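Local coordinates for MlnE (Bacillus amyloliquefaciens subsp. plantarum, PDB 5D2E), which binds NADP(H) as the N-terminal B-type ketoreductase of a macrolactin assembly-line protein, where it probably reduces beta-keto groups of the growing polyketide chain, at residues 116-119 with 120-123; 153-156 with 157-160; 423-426 with 427-430; 433-437 with 438-442. One frame throughout, in Å; residues are numbered along the deposited sequence.

Interaction 1 (116-119 with 120-123); sequences GVLR and SQNI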
# COMPACT_ATOMS: atom_id res chain seq x y z
N GLY A 116 -29.25 10.74 -5.56
CA GLY A 116 -30.59 11.33 -5.46
C GLY A 116 -31.34 11.17 -6.75
O GLY A 116 -32.47 10.68 -6.78
N VAL A 117 -30.69 11.50 -7.85
CA VAL A 117 -31.37 11.37 -9.11
C VAL A 117 -31.72 9.94 -9.48
O VAL A 117 -32.84 9.65 -9.92
CB VAL A 117 -30.58 12.09 -10.24
CG1 VAL A 117 -31.21 11.79 -11.59
CG2 VAL A 117 -30.57 13.59 -10.01
N LEU A 118 -30.76 9.01 -9.31
CA LEU A 118 -31.03 7.62 -9.63
C LEU A 118 -32.17 7.04 -8.79
O LEU A 118 -32.99 6.30 -9.29
CB LEU A 118 -29.78 6.78 -9.48
CG LEU A 118 -28.68 7.12 -10.51
CD1 LEU A 118 -27.45 6.28 -10.16
CD2 LEU A 118 -29.08 6.90 -11.94
N ARG A 119 -32.22 7.43 -7.52
CA ARG A 119 -33.29 6.97 -6.65
C ARG A 119 -34.63 7.51 -7.15
O ARG A 119 -35.61 6.75 -7.28
CB ARG A 119 -32.99 7.35 -5.21
CG ARG A 119 -31.91 6.43 -4.60
CD ARG A 119 -31.80 6.55 -3.11
NE ARG A 119 -33.05 6.25 -2.38
CZ ARG A 119 -33.21 6.45 -1.08
NH1 ARG A 119 -32.21 6.93 -0.36
NH2 ARG A 119 -34.38 6.22 -0.49
N SER A 120 -34.63 8.76 -7.55
CA SER A 120 -35.84 9.36 -8.09
C SER A 120 -36.31 8.68 -9.38
O SER A 120 -37.51 8.73 -9.69
CB SER A 120 -35.63 10.86 -8.35
OG SER A 120 -35.31 11.59 -7.15
N GLN A 121 -35.38 8.09 -10.14
CA GLN A 121 -35.62 7.45 -11.40
C GLN A 121 -35.88 5.97 -11.26
O GLN A 121 -36.10 5.29 -12.22
CB GLN A 121 -34.39 7.67 -12.29
CG GLN A 121 -34.27 9.07 -12.80
CD GLN A 121 -32.99 9.33 -13.56
OE1 GLN A 121 -32.04 8.53 -13.53
NE2 GLN A 121 -32.96 10.46 -14.23
N ASN A 122 -35.88 5.48 -10.02
CA ASN A 122 -36.07 4.07 -9.69
C ASN A 122 -34.96 3.19 -10.28
O ASN A 122 -35.23 2.11 -10.73
CB ASN A 122 -37.44 3.54 -10.05
CG ASN A 122 -38.52 4.24 -9.22
OD1 ASN A 122 -38.40 4.37 -8.01
ND2 ASN A 122 -39.54 4.80 -9.91
N ILE A 123 -33.74 3.72 -10.29
CA ILE A 123 -32.61 3.02 -10.88
C ILE A 123 -31.68 2.65 -9.69
O ILE A 123 -31.07 3.52 -9.10
CB ILE A 123 -31.90 3.89 -11.95
CG1 ILE A 123 -32.82 3.97 -13.18
CG2 ILE A 123 -30.68 3.17 -12.49
CD1 ILE A 123 -32.41 4.98 -14.20
O HOH W 1 -38.37 6.94 -7.09
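Ser120, in the last turn of helix 108-120, grips Gly116 O twice: its backbone N donates at 3.0 Å, and its hydroxyl also donates to the same oxygen. OG reaches back because it sits beside its own backbone N (chi1 -60°), and it arrives from above the carbonyl plane, while the amide lies much closer to that plane. Gln121 continues the helical pattern by bonding through N to Val117 O, with a weak second bond to Leu118 O. Its extended side chain runs alongside Val117, pointing the same way, so that NE2 comes within 3.4 Å of Val117 CG1; OE1 meets Leu118 CD2 at 3.7 Å. The amide NE2 has a weak hydrogen bond to Asp95, and Phe101 of strand 100-103 packs against Val117, Leu118 and Gln121. Asn122 takes a positive phi of 61° and donates its N to Arg119 O; one water lies between Arg119 O and Asn122 OD1, 2.8 Å from the former. Ile123 N then closes a nearly straight bond to Leu118 O at 2.9 Å, completing the Schellman motif, and its CG2 meets Leu118 CD2 at 4.1 Å. The ending thus has two characters: backbone bonds engage the carbonyls of Gly116 to Arg119 and turn the chain toward strand 127-133, whereas the Leu118–Ile123 pair adds an apolar contact to a largely surface-lying turn.

Interaction 2 (153-156 with 157-160); sequences YSLF and QMFQ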
# COMPACT_ATOMS: atom_id res chain seq x y z
N TYR A 153 -9.37 9.01 -3.73
CA TYR A 153 -10.34 9.98 -3.31
C TYR A 153 -11.71 9.83 -4.00
O TYR A 153 -12.75 9.96 -3.36
CB TYR A 153 -9.81 11.40 -3.36
CG TYR A 153 -8.73 11.67 -2.30
CD1 TYR A 153 -9.02 11.64 -0.96
CD2 TYR A 153 -7.44 11.96 -2.67
CE1 TYR A 153 -8.01 11.88 0.01
CE2 TYR A 153 -6.43 12.19 -1.71
CZ TYR A 153 -6.72 12.17 -0.39
OH TYR A 153 -5.72 12.39 0.50
N SER A 154 -11.71 9.52 -5.28
CA SER A 154 -12.94 9.35 -6.01
C SER A 154 -13.69 8.16 -5.38
O SER A 154 -14.90 8.18 -5.16
CB SER A 154 -12.65 9.01 -7.49
OG SER A 154 -13.92 8.61 -8.07
N LEU A 155 -12.97 7.10 -5.09
CA LEU A 155 -13.59 5.93 -4.47
C LEU A 155 -14.10 6.21 -3.07
O LEU A 155 -15.13 5.70 -2.69
CB LEU A 155 -12.63 4.73 -4.46
CG LEU A 155 -12.42 3.97 -5.79
CD1 LEU A 155 -11.23 3.06 -5.63
CD2 LEU A 155 -13.66 3.21 -6.31
N PHE A 156 -13.34 6.98 -2.30
CA PHE A 156 -13.80 7.36 -0.98
C PHE A 156 -15.11 8.16 -1.09
O PHE A 156 -16.08 7.80 -0.40
CB PHE A 156 -12.75 8.18 -0.30
CG PHE A 156 -13.27 9.02 0.80
CD1 PHE A 156 -13.71 8.43 1.98
CD2 PHE A 156 -13.32 10.37 0.67
CE1 PHE A 156 -14.21 9.21 3.00
CE2 PHE A 156 -13.82 11.15 1.67
CZ PHE A 156 -14.24 10.57 2.85
N GLN A 157 -15.15 9.17 -1.98
CA GLN A 157 -16.38 9.93 -2.17
C GLN A 157 -17.55 9.00 -2.59
O GLN A 157 -18.70 9.12 -2.09
CB GLN A 157 -16.24 11.09 -3.13
CG GLN A 157 -15.20 12.17 -2.81
CD GLN A 157 -15.42 12.92 -1.50
OE1 GLN A 157 -14.56 13.71 -1.01
NE2 GLN A 157 -16.60 12.74 -0.96
N MET A 158 -17.26 8.07 -3.50
CA MET A 158 -18.27 7.22 -4.04
C MET A 158 -18.83 6.30 -2.97
O MET A 158 -20.03 6.22 -2.79
CB MET A 158 -17.71 6.40 -5.20
CG MET A 158 -18.74 5.44 -5.79
SD MET A 158 -17.98 4.15 -6.82
CE MET A 158 -17.42 3.05 -5.50
N PHE A 159 -17.96 5.65 -2.19
CA PHE A 159 -18.46 4.72 -1.18
C PHE A 159 -19.16 5.47 -0.05
O PHE A 159 -20.20 5.05 0.41
CB PHE A 159 -17.35 3.89 -0.59
CG PHE A 159 -16.86 2.82 -1.47
CD1 PHE A 159 -17.72 1.80 -1.86
CD2 PHE A 159 -15.53 2.76 -1.84
CE1 PHE A 159 -17.28 0.78 -2.67
CE2 PHE A 159 -15.09 1.72 -2.65
CZ PHE A 159 -15.95 0.74 -3.06
N GLN A 160 -18.64 6.61 0.36
CA GLN A 160 -19.29 7.32 1.40
C GLN A 160 -20.69 7.78 0.97
O GLN A 160 -21.64 7.66 1.74
CB GLN A 160 -18.44 8.45 1.87
CG GLN A 160 -18.80 8.90 3.25
CD GLN A 160 -17.88 10.00 3.78
OE1 GLN A 160 -17.95 11.14 3.31
NE2 GLN A 160 -17.10 9.69 4.83
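Phe156 and Gln160 both place CG anti to the backbone N (chi1 159° and -158°), and one helical turn apart this sends ring and amide off the helix side by side. Gln160 NE2 comes to 3.5 Å from Phe156 CE1, the amide plane steeply inclined to the ring at 67°. That NE2 has its polar partners in the carbonyls of Lys372 and Ile369, which fix the amide beside the ring. Gln157 reaches the same ring differently: its chain bends at chi2 and crosses obliquely, bringing OE1 to 3.8 Å from Phe156 CE2, while its CG rests 3.3 Å from Tyr153 O. All of this hangs on helix 141-164, which links the parallel strands 127-133 and 171-180 in a beta-alpha-beta crossover of the domain's Rossmann-like N-terminal half; the four i to i+4 backbone bonds between the segments are regular. Another side of the helix is apolar. There Leu155 and Met158 point the same way, with Leu155 CD2 3.8 Å from Met158 CE, and the bend of the methionine at chi3 lays CE over the centre of the Phe159 ring, 3.6 Å above its plane. Phe159 CE2 in turn lies 4.2 Å from Leu155 CD2, so the three side chains form one cluster. Leu155 and Phe159 pack on helix 186-201, Met158 on Ile128 of strand 127-133, and Tyr153 faces helix 374-381, where Lys374 makes a cation-pi contact with it.

Interaction 3 (423-426 with 427-430); sequences FANG and CMDG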
# COMPACT_ATOMS: atom_id res chain seq x y z
N PHE A 423 -4.10 1.46 2.40
CA PHE A 423 -3.72 2.02 1.11
C PHE A 423 -2.30 2.61 1.15
O PHE A 423 -1.48 2.35 0.25
CB PHE A 423 -4.73 3.09 0.69
CG PHE A 423 -4.30 3.89 -0.50
CD1 PHE A 423 -4.55 3.39 -1.78
CD2 PHE A 423 -3.59 5.03 -0.38
CE1 PHE A 423 -4.19 4.08 -2.90
CE2 PHE A 423 -3.13 5.70 -1.51
CZ PHE A 423 -3.46 5.23 -2.77
N ALA A 424 -2.04 3.47 2.14
CA ALA A 424 -0.77 4.14 2.24
C ALA A 424 0.42 3.12 2.31
O ALA A 424 1.44 3.26 1.62
CB ALA A 424 -0.75 5.08 3.40
N ASN A 425 0.24 2.06 3.08
CA ASN A 425 1.26 1.08 3.20
C ASN A 425 1.39 0.31 1.88
O ASN A 425 2.49 0.04 1.42
CB ASN A 425 0.98 0.17 4.38
CG ASN A 425 1.37 0.86 5.71
OD1 ASN A 425 2.54 1.08 5.97
ND2 ASN A 425 0.37 1.28 6.48
N GLY A 426 0.24 0.03 1.24
CA GLY A 426 0.24 -0.72 -0.01
C GLY A 426 0.94 0.07 -1.10
O GLY A 426 1.57 -0.52 -2.00
N CYS A 427 0.87 1.39 -1.01
CA CYS A 427 1.58 2.26 -1.91
C CYS A 427 3.13 2.11 -1.81
O CYS A 427 3.78 1.97 -2.84
CB CYS A 427 1.09 3.65 -1.75
SG CYS A 427 1.83 4.73 -2.94
N MET A 428 3.68 2.04 -0.61
CA MET A 428 5.08 1.70 -0.45
C MET A 428 5.44 0.37 -1.03
O MET A 428 6.49 0.22 -1.63
CB MET A 428 5.50 1.74 1.04
CG MET A 428 5.25 3.07 1.66
SD MET A 428 6.02 3.44 3.23
CE MET A 428 5.41 2.12 4.27
N ASP A 429 4.60 -0.64 -0.80
CA ASP A 429 4.83 -1.95 -1.30
C ASP A 429 5.02 -1.94 -2.86
O ASP A 429 5.97 -2.57 -3.38
CB ASP A 429 3.72 -2.92 -0.96
CG ASP A 429 3.44 -3.06 0.55
OD1 ASP A 429 4.30 -2.72 1.38
OD2 ASP A 429 2.36 -3.60 0.86
N GLY A 430 4.14 -1.22 -3.56
CA GLY A 430 4.25 -1.05 -5.00
C GLY A 430 5.39 -0.12 -5.45
O GLY A 430 6.00 -0.34 -6.51
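Met428 lies alongside Asn425, both pointing the same way, and its terminal methyl CE comes within 3.5 Å of Asn425 OD1. The methionine starts with CG beside its backbone N (chi1 -58°) and bends at chi3, which carries CE up to the amide. That amide is held at both ends: OD1 accepts from Lys384 NZ, and ND2 donates to the carbonyl of Tyr421, one turn earlier. Lys384 and Tyr421 both bind NADP(+), and the Asn425 side chain itself is about 4 Å from the bound cofactor at its nearest atoms, consistent with Asn425 orienting Lys384 beside the cofactor in the pocket of the ketoreductase domain. Asp429, one turn on, folds its carboxylate back over the backbone, with OD2 3.7 Å from Gly426 CA. Its oxygens find partners on neighbouring strands: Ser446 OG at OD1 and Asn448 ND2 at OD2. Ser407 OG lies within bonding range of both Asp429 OD1 and Asn425 O and has only one proton to give. Asp429 N bonds to Asn425 O at 3.1 Å. Cys427 N goes to Phe423 O at 2.8 Å, while its bond to Ala424 O is weak, as is that from Met428 N, 3.4 Å from Ala424 O. The buried Asn425 amide and Asp429 carboxylate are both hydrogen-bonded, and the donors around the carboxylate would probably stabilise its negative charge; likewise Asn425, by accepting from Lys384, would limit the directions open to Lys384 NZ.

Interaction 4 (433-437 with 438-442); sequences QYRSM and KGRPG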
# COMPACT_ATOMS: atom_id res chain seq x y z
N GLN A 433 8.76 -1.29 -6.92
CA GLN A 433 8.94 -1.55 -8.35
C GLN A 433 9.41 -0.31 -9.10
O GLN A 433 10.03 -0.44 -10.13
CB GLN A 433 7.63 -1.97 -8.97
CG GLN A 433 7.19 -3.34 -8.49
CD GLN A 433 5.94 -3.79 -9.30
OE1 GLN A 433 5.93 -3.75 -10.57
NE2 GLN A 433 4.87 -4.16 -8.58
N TYR A 434 9.07 0.88 -8.61
CA TYR A 434 9.54 2.09 -9.20
C TYR A 434 11.03 2.22 -9.00
O TYR A 434 11.80 2.59 -9.91
CB TYR A 434 8.79 3.30 -8.62
CG TYR A 434 9.24 4.67 -9.12
CD1 TYR A 434 10.28 5.38 -8.49
CD2 TYR A 434 8.63 5.26 -10.23
CE1 TYR A 434 10.68 6.64 -8.93
CE2 TYR A 434 9.05 6.51 -10.70
CZ TYR A 434 10.07 7.19 -10.06
OH TYR A 434 10.44 8.44 -10.51
N ARG A 435 11.49 1.93 -7.79
CA ARG A 435 12.93 2.05 -7.52
C ARG A 435 13.73 1.08 -8.40
O ARG A 435 14.81 1.41 -8.87
CB ARG A 435 13.22 1.80 -6.03
CG ARG A 435 12.58 2.87 -5.17
CD ARG A 435 13.23 2.92 -3.79
NE ARG A 435 14.38 3.83 -3.80
CZ ARG A 435 15.62 3.50 -3.55
NH1 ARG A 435 15.96 2.23 -3.33
NH2 ARG A 435 16.51 4.43 -3.53
N SER A 436 13.19 -0.11 -8.59
CA SER A 436 13.74 -1.13 -9.44
C SER A 436 13.78 -0.62 -10.88
O SER A 436 14.78 -0.78 -11.60
CB SER A 436 12.81 -2.35 -9.34
OG SER A 436 13.42 -3.37 -9.99
N MET A 437 12.63 -0.15 -11.36
CA MET A 437 12.51 0.35 -12.73
C MET A 437 13.56 1.42 -13.01
O MET A 437 14.15 1.46 -14.09
CB MET A 437 11.12 0.93 -12.99
CG MET A 437 10.92 1.66 -14.33
SD MET A 437 9.23 2.32 -14.52
CE MET A 437 9.30 3.79 -13.55
N LYS A 438 13.82 2.26 -12.02
CA LYS A 438 14.73 3.35 -12.21
C LYS A 438 16.19 2.94 -11.96
O LYS A 438 17.05 3.77 -12.05
CB LYS A 438 14.35 4.55 -11.30
CG LYS A 438 13.10 5.28 -11.64
CD LYS A 438 13.05 5.69 -13.11
CE LYS A 438 11.82 6.54 -13.27
NZ LYS A 438 11.43 6.76 -14.67
N GLY A 439 16.44 1.70 -11.57
CA GLY A 439 17.77 1.21 -11.33
C GLY A 439 18.44 1.82 -10.13
O GLY A 439 19.64 2.07 -10.12
N ARG A 440 17.69 2.07 -9.08
CA ARG A 440 18.31 2.59 -7.85
C ARG A 440 19.26 1.61 -7.24
O ARG A 440 18.93 0.40 -7.10
CB ARG A 440 17.22 2.93 -6.80
CG ARG A 440 16.30 4.04 -7.18
CD ARG A 440 16.90 5.42 -7.02
NE ARG A 440 15.83 6.38 -7.17
CZ ARG A 440 15.51 7.02 -8.29
NH1 ARG A 440 16.24 6.87 -9.39
NH2 ARG A 440 14.44 7.81 -8.30
N PRO A 441 20.42 2.10 -6.80
CA PRO A 441 21.37 1.19 -6.21
C PRO A 441 20.99 0.70 -4.82
O PRO A 441 20.14 1.27 -4.16
CB PRO A 441 22.66 1.96 -6.22
CG PRO A 441 22.25 3.40 -6.26
CD PRO A 441 20.98 3.43 -7.07
N GLY A 442 21.63 -0.39 -4.42
CA GLY A 442 21.39 -1.02 -3.15
C GLY A 442 20.08 -1.81 -3.06
O GLY A 442 19.42 -2.03 -4.07
O HOH W 2 13.00 9.06 -10.55
O HOH W 3 19.23 3.90 -4.00
O HOH W 4 18.44 1.19 -2.00
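Tyr434 offers one ring face to Lys438, whose CG stands 4.1 Å from the ring centroid in a CH-pi contact, offset toward the rim. The lysine bends at chi2 (-51°) and runs slantwise over the ring, which takes CE on to 3.6 Å from Tyr434 OH. Met437, running beside the lysine, brings its methyl CE to 3.7 Å from Lys438 CE. A second pair is built from two arginines crossing at about a right angle. Arg440 CB lies 3.5 Å above one face of the Arg435 guanidinium, and the two guanidinium planes are 74° apart. Arg435 NH2 is 4.2 Å from Arg440 NE, and the NE atoms of both arginines form salt bridges with Asp392 OD1, which draws the two guanidinium groups together. Arg435 also donates through NH1 to Thr444 and meets Phe403 in a cation-pi contact. One water joins the pairs: lying in the plane of the Arg440 guanidinium, at its edge, it links NH2 to Tyr434 OH. Two more tie Arg435 NH1 and NH2 to Pro441 O. The helix ends here. Gly439 turns to positive phi, its N bonding to Ser436 O, and Arg440 N makes a nearly straight bond to Arg435 O at 3.0 Å. This is a Schellman motif, terminating helix 419-437 and directing the chain into strand 443-453 of the ketoreductase's Rossmann fold.

Interactions 3 and 4 share helix 419-437, the first in its buried middle beside the NADP site and the second at its C-terminal end, their centres about 16 Å apart. Interaction 2 is likewise a buried mid-helix contact, but in the N-terminal half; its cluster is chiefly apolar and aromatic, whereas interaction 3 sets polar groups among donors from nearby strands. Helix 186-201 packs against both. Interactions 1 and 4 are helix ends with Schellman motifs and bound waters. The former is a surface contact about 35 Å from the chain centre, with few side-chain bonds; the latter is partly buried and gathers arginines round an aspartate.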